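Local atomic coordinates of Sel1 repeat family protein (PDB entry 6LCH), a protein that probably protects Pseudomonas aeruginosa from the type VI secretion effector PldB, acting as an immunity protein built from helical Sel1 repeats. Residues A[26-31]-A[48-53]; A[22-27]-A[56-61]; A[64-69]-A[82-87]; A[41-46]-A[71-76]. All blocks are in the same frame, centred on the assembly; numbering follows the deposited sequence.

Contact 1 (A[26-31]-A[48-53]); sequences AWYREA and GLYSKA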
# COMPACT_ATOMS: atom_id res chain seq x y z
N ALA A 26 19.79 -8.03 6.96
CA ALA A 26 20.15 -9.23 6.21
C ALA A 26 19.29 -10.42 6.63
O ALA A 26 18.84 -11.19 5.78
CB ALA A 26 21.64 -9.54 6.41
N TRP A 27 19.06 -10.58 7.94
CA TRP A 27 18.13 -11.61 8.40
C TRP A 27 16.75 -11.38 7.81
O TRP A 27 16.08 -12.33 7.38
CB TRP A 27 18.04 -11.60 9.92
CG TRP A 27 19.25 -12.04 10.63
CD1 TRP A 27 20.19 -12.93 10.19
CD2 TRP A 27 19.67 -11.61 11.92
NE1 TRP A 27 21.17 -13.08 11.14
CE2 TRP A 27 20.88 -12.27 12.21
CE3 TRP A 27 19.15 -10.72 12.86
CZ2 TRP A 27 21.56 -12.08 13.40
CZ3 TRP A 27 19.83 -10.53 14.04
CH2 TRP A 27 21.02 -11.21 14.30
N TYR A 28 16.30 -10.13 7.82
CA TYR A 28 14.95 -9.80 7.37
C TYR A 28 14.77 -10.10 5.89
O TYR A 28 13.76 -10.70 5.49
CB TYR A 28 14.67 -8.33 7.66
CG TYR A 28 13.56 -7.74 6.83
CD1 TYR A 28 13.84 -6.95 5.72
CD2 TYR A 28 12.23 -7.97 7.15
CE1 TYR A 28 12.84 -6.41 4.96
CE2 TYR A 28 11.22 -7.44 6.39
CZ TYR A 28 11.53 -6.66 5.30
OH TYR A 28 10.51 -6.12 4.54
N ARG A 29 15.73 -9.69 5.07
CA ARG A 29 15.62 -9.90 3.63
C ARG A 29 15.72 -11.37 3.25
O ARG A 29 15.11 -11.80 2.26
CB ARG A 29 16.67 -9.07 2.90
CG ARG A 29 16.32 -7.61 2.75
CD ARG A 29 17.37 -6.84 1.96
NE ARG A 29 18.54 -6.50 2.77
CZ ARG A 29 19.73 -7.06 2.63
NH1 ARG A 29 19.93 -7.99 1.71
NH2 ARG A 29 20.73 -6.69 3.42
N GLU A 30 16.48 -12.17 4.00
CA GLU A 30 16.48 -13.61 3.76
C GLU A 30 15.14 -14.23 4.12
O GLU A 30 14.61 -15.07 3.39
CB GLU A 30 17.61 -14.30 4.53
CG GLU A 30 17.49 -15.83 4.52
CD GLU A 30 18.68 -16.54 5.15
OE1 GLU A 30 19.70 -15.89 5.43
OE2 GLU A 30 18.58 -17.77 5.35
N ALA A 31 14.58 -13.82 5.27
CA ALA A 31 13.27 -14.33 5.66
C ALA A 31 12.20 -13.93 4.66
O ALA A 31 11.35 -14.74 4.29
CB ALA A 31 12.92 -13.84 7.06
N GLY A 48 12.47 -17.61 12.79
CA GLY A 48 13.73 -17.36 13.47
C GLY A 48 14.42 -16.10 12.97
O GLY A 48 14.78 -15.23 13.76
N LEU A 49 14.59 -15.99 11.65
CA LEU A 49 15.23 -14.81 11.08
C LEU A 49 14.45 -13.54 11.41
O LEU A 49 15.03 -12.56 11.90
CB LEU A 49 15.36 -14.98 9.57
CG LEU A 49 16.29 -16.10 9.10
CD1 LEU A 49 15.89 -16.56 7.72
CD2 LEU A 49 17.73 -15.63 9.13
N TYR A 50 13.15 -13.55 11.13
CA TYR A 50 12.31 -12.39 11.43
C TYR A 50 12.44 -11.96 12.88
O TYR A 50 12.64 -10.77 13.17
CB TYR A 50 10.84 -12.71 11.11
CG TYR A 50 10.41 -12.40 9.69
CD1 TYR A 50 11.12 -11.50 8.91
CD2 TYR A 50 9.28 -13.00 9.15
CE1 TYR A 50 10.72 -11.21 7.61
CE2 TYR A 50 8.87 -12.72 7.87
CZ TYR A 50 9.59 -11.82 7.10
OH TYR A 50 9.18 -11.55 5.81
N SER A 51 12.33 -12.92 13.81
CA SER A 51 12.40 -12.57 15.22
C SER A 51 13.78 -12.05 15.60
O SER A 51 13.90 -11.05 16.32
CB SER A 51 12.03 -13.79 16.08
OG SER A 51 10.82 -14.37 15.63
N LYS A 52 14.83 -12.71 15.11
CA LYS A 52 16.19 -12.24 15.34
C LYS A 52 16.35 -10.79 14.88
O LYS A 52 16.94 -9.97 15.59
CB LYS A 52 17.19 -13.13 14.61
CG LYS A 52 17.57 -14.41 15.35
CD LYS A 52 18.55 -15.25 14.52
CE LYS A 52 17.83 -16.09 13.47
NZ LYS A 52 18.76 -16.78 12.52
N ALA A 53 15.81 -10.46 13.71
CA ALA A 53 15.86 -9.09 13.24
C ALA A 53 15.02 -8.18 14.12
O ALA A 53 15.41 -7.04 14.41
CB ALA A 53 15.41 -9.01 11.78
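W27 reaches out from helix 22-34 and lays its indole along helix 43-55. Its CG stands anti to the carbonyl carbon (chi1 -68°), which aims the ring at the turn between L49 and A53. CB starts the contact, 4.1 Å from A53 CB. CD1, on the pyrrole side, meets L49 CD2 at 3.8 Å. Along the benzo side, CE3 comes 3.5 Å from A53 N, and next to it CZ3 lies 3.3 Å from K52 O. K52 covers one face: its CB makes a CH-pi contact over the six-membered ring, and the chain, bent at chi3, carries NZ over the five-membered ring on that same face, a cation-pi contact. L49 wedges between W27 and E30, its CD1 packing 3.7 Å from E30 CG. One turn on from W27, A31 sets its CB over one face of the Y50 ring, 3.6 Å from the centroid, while Y28 CD2 approaches that ring obliquely. The hydroxyl of Y50 bonds to N64 of the next helix, so this ring also reaches beyond the pair. No hydrogen bond joins the two segments. Their axes approach to 7.9 Å with N-to-C directions 152° apart, an antiparallel helix pair of the kind stacked in Sel1 and other TPR-like solenoids.

Contact 2 (A[22-27]-A[56-61]); sequences PQADAW and RGHWKA
D25 and H58 find each other because both first torsions run the same way: CG lies opposite the backbone N in D25 (chi1 -169°) and in H58 (chi1 -160°), bringing carboxylate and imidazole together across the gap. H58 NE2 donates to D25 OD1 over 2.6 Å in a fairly straight bond (159° at the hydrogen). OD1 uses its anti lone pair, the acceptor lies near the imidazole plane, and the two flat groups are almost coplanar. The other ring nitrogen of H58, ND1, accepts from A61 N at 3.1 Å, again close to the ring plane. Both ring nitrogens are thus engaged, one as donor and one as acceptor, consistent with a neutral imidazole. Through the second bond H58 caps the N-terminus of helix 59-70, just after G57, whose positive phi closes helix 43-55 in a Schellman motif, so the tight turn between successive helices of the Sel1 solenoid is tied to helix 22-34. Y28 stacks on the H58 ring, and the other oxygen of D25 pairs with R29. Beside the D25-H58 pair, A24 CB packs 3.8 Å from R56 CB and 4.0 Å from H58 CB. R56 CD lies 3.4 Å from W27 CZ3, oblique to the ring; beyond it the bend at chi3 turns the guanidinium toward Q23. Q23 OE1 sits over one face of the guanidinium, 2.9 Å from R56 NE, too poorly angled to be a hydrogen bond; R56 NE instead makes a salt bridge with D21.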
# COMPACT_ATOMS: atom_id res chain seq x y z
N PRO A 22 22.34 -3.12 9.74
CA PRO A 22 22.77 -4.01 8.64
C PRO A 22 22.65 -5.50 8.95
O PRO A 22 22.11 -6.25 8.12
CB PRO A 22 24.22 -3.58 8.40
CG PRO A 22 24.24 -2.13 8.80
CD PRO A 22 23.32 -2.04 10.00
N GLN A 23 23.15 -5.96 10.10
CA GLN A 23 23.02 -7.38 10.46
C GLN A 23 21.57 -7.82 10.47
O GLN A 23 21.24 -8.92 10.00
CB GLN A 23 23.66 -7.66 11.82
CG GLN A 23 23.36 -9.08 12.32
CD GLN A 23 23.87 -9.38 13.73
OE1 GLN A 23 23.67 -8.61 14.67
NE2 GLN A 23 24.58 -10.50 13.87
N ALA A 24 20.68 -7.00 11.04
CA ALA A 24 19.28 -7.39 11.16
C ALA A 24 18.59 -7.36 9.80
O ALA A 24 17.77 -8.24 9.50
CB ALA A 24 18.57 -6.48 12.15
N ASP A 25 18.90 -6.37 8.97
CA ASP A 25 18.25 -6.27 7.66
C ASP A 25 18.60 -7.45 6.77
O ASP A 25 17.81 -7.83 5.91
CB ASP A 25 18.64 -4.95 6.99
CG ASP A 25 17.80 -4.66 5.76
OD1 ASP A 25 16.59 -4.37 5.92
OD2 ASP A 25 18.34 -4.71 4.64
N ALA A 26 19.79 -8.03 6.96
CA ALA A 26 20.15 -9.23 6.21
C ALA A 26 19.29 -10.42 6.63
O ALA A 26 18.84 -11.19 5.78
CB ALA A 26 21.64 -9.54 6.41
N TRP A 27 19.06 -10.58 7.94
CA TRP A 27 18.13 -11.61 8.40
C TRP A 27 16.75 -11.38 7.81
O TRP A 27 16.08 -12.33 7.38
CB TRP A 27 18.04 -11.60 9.92
CG TRP A 27 19.25 -12.04 10.63
CD1 TRP A 27 20.19 -12.93 10.19
CD2 TRP A 27 19.67 -11.61 11.92
NE1 TRP A 27 21.17 -13.08 11.14
CE2 TRP A 27 20.88 -12.27 12.21
CE3 TRP A 27 19.15 -10.72 12.86
CZ2 TRP A 27 21.56 -12.08 13.40
CZ3 TRP A 27 19.83 -10.53 14.04
CH2 TRP A 27 21.02 -11.21 14.30
N ARG A 56 16.68 -7.00 17.27
CA ARG A 56 17.69 -5.97 17.06
C ARG A 56 17.08 -4.63 16.66
O ARG A 56 17.83 -3.68 16.43
CB ARG A 56 18.69 -6.42 15.99
CG ARG A 56 19.70 -7.43 16.49
CD ARG A 56 20.82 -7.65 15.49
NE ARG A 56 21.80 -6.56 15.43
CZ ARG A 56 22.78 -6.38 16.31
NH1 ARG A 56 22.92 -7.22 17.33
NH2 ARG A 56 23.62 -5.37 16.17
N GLY A 57 15.76 -4.54 16.59
CA GLY A 57 15.08 -3.30 16.30
C GLY A 57 14.61 -3.10 14.88
O GLY A 57 14.16 -2.00 14.54
N HIS A 58 14.70 -4.12 14.03
CA HIS A 58 14.31 -3.98 12.63
C HIS A 58 12.79 -3.85 12.54
O HIS A 58 12.06 -4.76 12.94
CB HIS A 58 14.80 -5.18 11.83
CG HIS A 58 14.87 -4.93 10.36
ND1 HIS A 58 13.76 -5.00 9.54
CD2 HIS A 58 15.91 -4.60 9.56
CE1 HIS A 58 14.13 -4.73 8.29
NE2 HIS A 58 15.42 -4.49 8.28
N TRP A 59 12.32 -2.73 11.99
CA TRP A 59 10.89 -2.45 12.09
C TRP A 59 10.07 -3.13 10.99
O TRP A 59 8.91 -3.49 11.22
CB TRP A 59 10.63 -0.94 12.13
CG TRP A 59 10.87 -0.19 10.87
CD1 TRP A 59 12.03 0.44 10.49
CD2 TRP A 59 9.93 0.04 9.81
NE1 TRP A 59 11.86 1.04 9.27
CE2 TRP A 59 10.58 0.81 8.83
CE3 TRP A 59 8.60 -0.33 9.60
CZ2 TRP A 59 9.95 1.21 7.65
CZ3 TRP A 59 7.97 0.06 8.44
CH2 TRP A 59 8.64 0.83 7.47
N LYS A 60 10.65 -3.34 9.80
CA LYS A 60 9.92 -4.10 8.79
C LYS A 60 9.82 -5.57 9.18
O LYS A 60 8.81 -6.22 8.91
CB LYS A 60 10.59 -3.94 7.43
CG LYS A 60 10.31 -2.59 6.79
CD LYS A 60 11.44 -2.16 5.88
CE LYS A 60 11.04 -0.94 5.07
NZ LYS A 60 10.08 -1.28 3.99
N ALA A 61 10.86 -6.10 9.83
CA ALA A 61 10.79 -7.47 10.33
C ALA A 61 9.70 -7.61 11.38
O ALA A 61 8.99 -8.63 11.41
CB ALA A 61 12.15 -7.88 10.91

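Contact 3 (A[64-69]-A[82-87]); sequences NLANLY and QKALDL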
# COMPACT_ATOMS: atom_id res chain seq x y z
N ASN A 64 6.40 -7.55 9.33
CA ASN A 64 6.18 -8.79 8.59
C ASN A 64 5.87 -9.95 9.53
O ASN A 64 4.99 -10.77 9.25
CB ASN A 64 7.39 -9.12 7.73
CG ASN A 64 7.42 -8.34 6.44
OD1 ASN A 64 6.80 -7.29 6.33
ND2 ASN A 64 8.15 -8.85 5.45
N LEU A 65 6.60 -10.04 10.64
CA LEU A 65 6.40 -11.15 11.56
C LEU A 65 5.03 -11.06 12.24
O LEU A 65 4.32 -12.07 12.35
CB LEU A 65 7.51 -11.18 12.61
CG LEU A 65 7.43 -12.32 13.62
CD1 LEU A 65 7.32 -13.66 12.90
CD2 LEU A 65 8.63 -12.28 14.56
N ALA A 66 4.65 -9.86 12.68
CA ALA A 66 3.35 -9.70 13.33
C ALA A 66 2.21 -10.01 12.37
O ALA A 66 1.17 -10.54 12.78
CB ALA A 66 3.22 -8.29 13.89
N ASN A 67 2.37 -9.68 11.08
CA ASN A 67 1.33 -10.03 10.13
C ASN A 67 1.16 -11.54 10.04
O ASN A 67 0.05 -12.01 9.79
CB ASN A 67 1.63 -9.46 8.74
CG ASN A 67 0.41 -9.51 7.83
OD1 ASN A 67 -0.66 -9.00 8.18
ND2 ASN A 67 0.55 -10.14 6.67
N LEU A 68 2.23 -12.31 10.25
CA LEU A 68 2.10 -13.76 10.33
C LEU A 68 1.35 -14.17 11.59
O LEU A 68 0.46 -15.03 11.55
CB LEU A 68 3.47 -14.43 10.28
CG LEU A 68 4.43 -14.03 9.15
CD1 LEU A 68 5.68 -14.91 9.17
CD2 LEU A 68 3.75 -14.09 7.79
N TYR A 69 1.70 -13.57 12.74
CA TYR A 69 1.06 -13.93 14.00
C TYR A 69 -0.36 -13.37 14.11
O TYR A 69 -1.24 -14.02 14.68
CB TYR A 69 1.89 -13.42 15.18
CG TYR A 69 3.19 -14.16 15.43
CD1 TYR A 69 3.23 -15.55 15.48
CD2 TYR A 69 4.37 -13.47 15.62
CE1 TYR A 69 4.42 -16.22 15.72
CE2 TYR A 69 5.55 -14.12 15.86
CZ TYR A 69 5.58 -15.50 15.90
OH TYR A 69 6.77 -16.15 16.14
N GLN A 82 -1.26 -11.92 20.80
CA GLN A 82 -0.40 -11.20 21.74
C GLN A 82 1.00 -11.01 21.17
O GLN A 82 1.61 -9.94 21.36
CB GLN A 82 -0.33 -11.94 23.08
CG GLN A 82 0.50 -11.22 24.14
CD GLN A 82 -0.12 -9.89 24.55
OE1 GLN A 82 -1.29 -9.81 24.90
NE2 GLN A 82 0.68 -8.83 24.50
N LYS A 83 1.53 -12.01 20.47
CA LYS A 83 2.83 -11.85 19.82
C LYS A 83 2.79 -10.71 18.81
O LYS A 83 3.77 -9.96 18.67
CB LYS A 83 3.26 -13.15 19.16
CG LYS A 83 4.12 -14.02 20.04
CD LYS A 83 4.76 -15.12 19.23
CE LYS A 83 4.74 -16.42 19.99
NZ LYS A 83 4.67 -17.60 19.08
N ALA A 84 1.67 -10.55 18.11
CA ALA A 84 1.53 -9.44 17.18
C ALA A 84 1.46 -8.11 17.91
O ALA A 84 2.10 -7.14 17.51
CB ALA A 84 0.30 -9.64 16.30
N LEU A 85 0.67 -8.05 19.00
CA LEU A 85 0.56 -6.82 19.77
C LEU A 85 1.91 -6.39 20.33
O LEU A 85 2.26 -5.21 20.28
CB LEU A 85 -0.44 -7.00 20.92
CG LEU A 85 -1.91 -7.29 20.61
CD1 LEU A 85 -2.67 -7.56 21.90
CD2 LEU A 85 -2.54 -6.15 19.85
N ASP A 86 2.67 -7.34 20.88
CA ASP A 86 3.97 -7.00 21.46
C ASP A 86 4.93 -6.50 20.39
O ASP A 86 5.72 -5.59 20.65
CB ASP A 86 4.55 -8.22 22.18
CG ASP A 86 3.65 -8.71 23.29
OD1 ASP A 86 3.86 -9.85 23.77
OD2 ASP A 86 2.72 -7.97 23.69
N LEU A 87 4.87 -7.06 19.19
CA LEU A 87 5.67 -6.55 18.09
C LEU A 87 5.21 -5.15 17.68
O LEU A 87 6.04 -4.29 17.36
CB LEU A 87 5.62 -7.50 16.90
CG LEU A 87 6.53 -8.73 16.99
CD1 LEU A 87 6.03 -9.83 16.06
CD2 LEU A 87 7.97 -8.37 16.66
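The two antiparallel helices of a Sel1 repeat meet here, where A66 of helix 59-70 faces A84 of helix 81-93. The small residues let the backbones come close, with A66 CA and A84 CA 4.3 Å apart, and A84 CB rests 3.7 Å from A66 O. One turn further along helix 81-93, L87 inserts CD1 into the groove beside A66. That methyl lies 3.7 Å from A66 N and 3.8 Å from L65 CG, and it also faces the edge of the Y69 ring near its plane. Such alanine-lined packing brings the axes to 8.0 Å at a signed crossing angle of -157°, the close pairing used within TPR-like helical repeats. Helix 43-55 closes the neighbouring side: Y50 and S51 touch L65, V47 touches Y69, and A54 touches L87. Toward the loop end, Y69 turns one ring face to the aliphatic chain of K83. K83 CD stands 3.6 Å from the Y69 ring centroid, nearly on the ring normal, a CH-pi contact. K83 CB lies nearer the root of the ring, 3.7 Å from Y69 CD2, and a bend at chi3 brings K83 NZ to 3.6 Å from Y69 CE1.

Contact 4 (A[41-46]-A[71-76]); sequences RPWPRI and TGWPGG
W43, in the first turn of helix 43-55, packs against W73, P74 and G76 in the loop between helices 59-70 and 81-93 of a Sel1 repeat. One interaction is CH-pi: P74 CB sits 3.5 Å from the centroid of the W43 six-membered ring, almost on its normal. I46 CD1 covers the opposite face, so the indole is sandwiched. The aromatic pair is an offset edge-to-face stack, with the W43 edge toward the W73 face and the planes at 87°. W43 CH2, on that edge, comes 3.4 Å from W73 CH2. W73 reaches this place because its CG points between backbone N and carbonyl carbon (chi1 79°), which also lays its ring over P74 CD. Among polar groups, R41 brings NH1 to the W73 edge near the ring plane, 3.8 Å from W73 CZ3, while its NH2 bonds to A35 O. L68 of helix 59-70 backs all three of W43, W73 and P74. Backbone contact comes from G76, whose N lies 3.6 Å from W43 CD1, obliquely to the ring. W43 NE1 is buried here without a hydrogen-bond partner; the closest backbone nitrogen across the contact, G76 N, is 4.0 Å from W43 NE1.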
# COMPACT_ATOMS: atom_id res chain seq x y z
N ARG A 41 7.11 -23.11 2.75
CA ARG A 41 8.42 -22.57 3.04
C ARG A 41 8.92 -23.05 4.40
O ARG A 41 8.17 -23.62 5.19
CB ARG A 41 8.32 -21.06 2.93
CG ARG A 41 7.91 -20.64 1.53
CD ARG A 41 6.82 -19.58 1.53
NE ARG A 41 5.49 -20.16 1.59
CZ ARG A 41 4.38 -19.53 1.20
NH1 ARG A 41 3.20 -20.13 1.29
NH2 ARG A 41 4.46 -18.29 0.73
N PRO A 42 10.22 -22.87 4.68
CA PRO A 42 10.73 -23.24 6.01
C PRO A 42 10.26 -22.27 7.08
O PRO A 42 10.98 -21.35 7.44
CB PRO A 42 12.25 -23.18 5.82
CG PRO A 42 12.44 -22.13 4.77
CD PRO A 42 11.28 -22.30 3.82
N TRP A 43 9.05 -22.48 7.58
CA TRP A 43 8.46 -21.52 8.51
C TRP A 43 9.21 -21.39 9.83
O TRP A 43 9.39 -20.24 10.29
CB TRP A 43 6.99 -21.86 8.73
CG TRP A 43 6.17 -21.56 7.53
CD1 TRP A 43 5.53 -22.46 6.74
CD2 TRP A 43 5.93 -20.27 6.96
NE1 TRP A 43 4.90 -21.80 5.71
CE2 TRP A 43 5.13 -20.46 5.82
CE3 TRP A 43 6.32 -18.97 7.30
CZ2 TRP A 43 4.70 -19.40 5.02
CZ3 TRP A 43 5.89 -17.92 6.51
CH2 TRP A 43 5.09 -18.14 5.39
N PRO A 44 9.65 -22.46 10.49
CA PRO A 44 10.50 -22.27 11.68
C PRO A 44 11.72 -21.40 11.41
O PRO A 44 12.09 -20.58 12.25
CB PRO A 44 10.89 -23.70 12.08
CG PRO A 44 9.75 -24.53 11.59
CD PRO A 44 9.33 -23.89 10.30
N ARG A 45 12.34 -21.56 10.24
CA ARG A 45 13.48 -20.71 9.90
C ARG A 45 13.05 -19.28 9.62
O ARG A 45 13.70 -18.33 10.06
CB ARG A 45 14.23 -21.29 8.71
CG ARG A 45 15.34 -20.38 8.20
CD ARG A 45 16.15 -21.06 7.11
NE ARG A 45 17.47 -20.46 6.96
CZ ARG A 45 18.48 -20.63 7.81
NH1 ARG A 45 18.32 -21.40 8.89
NH2 ARG A 45 19.65 -20.05 7.59
N ILE A 46 11.95 -19.10 8.87
CA ILE A 46 11.46 -17.76 8.56
C ILE A 46 11.18 -17.00 9.85
O ILE A 46 11.59 -15.84 10.01
CB ILE A 46 10.21 -17.84 7.67
CG1 ILE A 46 10.57 -18.39 6.29
CG2 ILE A 46 9.56 -16.47 7.53
CD1 ILE A 46 9.37 -18.78 5.47
N THR A 71 -2.65 -12.76 11.74
CA THR A 71 -3.40 -13.79 11.03
C THR A 71 -2.86 -15.15 11.47
O THR A 71 -2.10 -15.26 12.44
CB THR A 71 -3.28 -13.58 9.53
OG1 THR A 71 -4.27 -14.35 8.85
CG2 THR A 71 -1.93 -14.04 9.07
N GLY A 72 -3.25 -16.20 10.78
CA GLY A 72 -2.54 -17.45 10.92
C GLY A 72 -2.30 -18.09 9.58
O GLY A 72 -2.17 -19.31 9.48
N TRP A 73 -2.24 -17.25 8.54
CA TRP A 73 -2.22 -17.78 7.18
C TRP A 73 -1.09 -18.76 6.90
O TRP A 73 -1.34 -19.73 6.17
CB TRP A 73 -2.21 -16.62 6.16
CG TRP A 73 -0.89 -15.91 5.92
CD1 TRP A 73 -0.51 -14.70 6.41
CD2 TRP A 73 0.18 -16.34 5.08
NE1 TRP A 73 0.73 -14.36 5.96
CE2 TRP A 73 1.18 -15.35 5.13
CE3 TRP A 73 0.40 -17.48 4.29
CZ2 TRP A 73 2.38 -15.46 4.43
CZ3 TRP A 73 1.59 -17.58 3.59
CH2 TRP A 73 2.56 -16.58 3.67
N PRO A 74 0.13 -18.61 7.43
CA PRO A 74 1.16 -19.62 7.14
C PRO A 74 0.81 -20.96 7.77
O PRO A 74 0.36 -21.03 8.91
CB PRO A 74 2.44 -19.03 7.76
CG PRO A 74 2.14 -17.59 7.99
CD PRO A 74 0.68 -17.53 8.27
N GLY A 75 1.02 -22.02 6.99
CA GLY A 75 0.75 -23.35 7.50
C GLY A 75 1.53 -23.67 8.75
O GLY A 75 1.03 -24.35 9.65
N GLY A 76 2.75 -23.16 8.85
CA GLY A 76 3.59 -23.47 9.99
C GLY A 76 3.81 -22.33 10.97
O GLY A 76 4.83 -22.32 11.67

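Overall arrangement
Contacts 1, 2 and 4 are partly buried, whereas contact 3 is the buried one, formed by alanines and leucines with Y69 under the K83 chain. Contacts 1 and 3 are both antiparallel helix pairs and follow in series along the chain, joined by the Y50 OH to N64 ND2 link. Contacts 1 and 2 both use helix 22-34 and share W27; there A53 O probably accepts from H58 N. Only contact 2 has a hydrogen bond across its segments, at the helix-to-helix turn. Contact 4 shares helix 43-55 with contact 1 but replaces helix packing with tryptophan and proline against a loop; L68, in a segment of contact 3, backs that aromatic cluster.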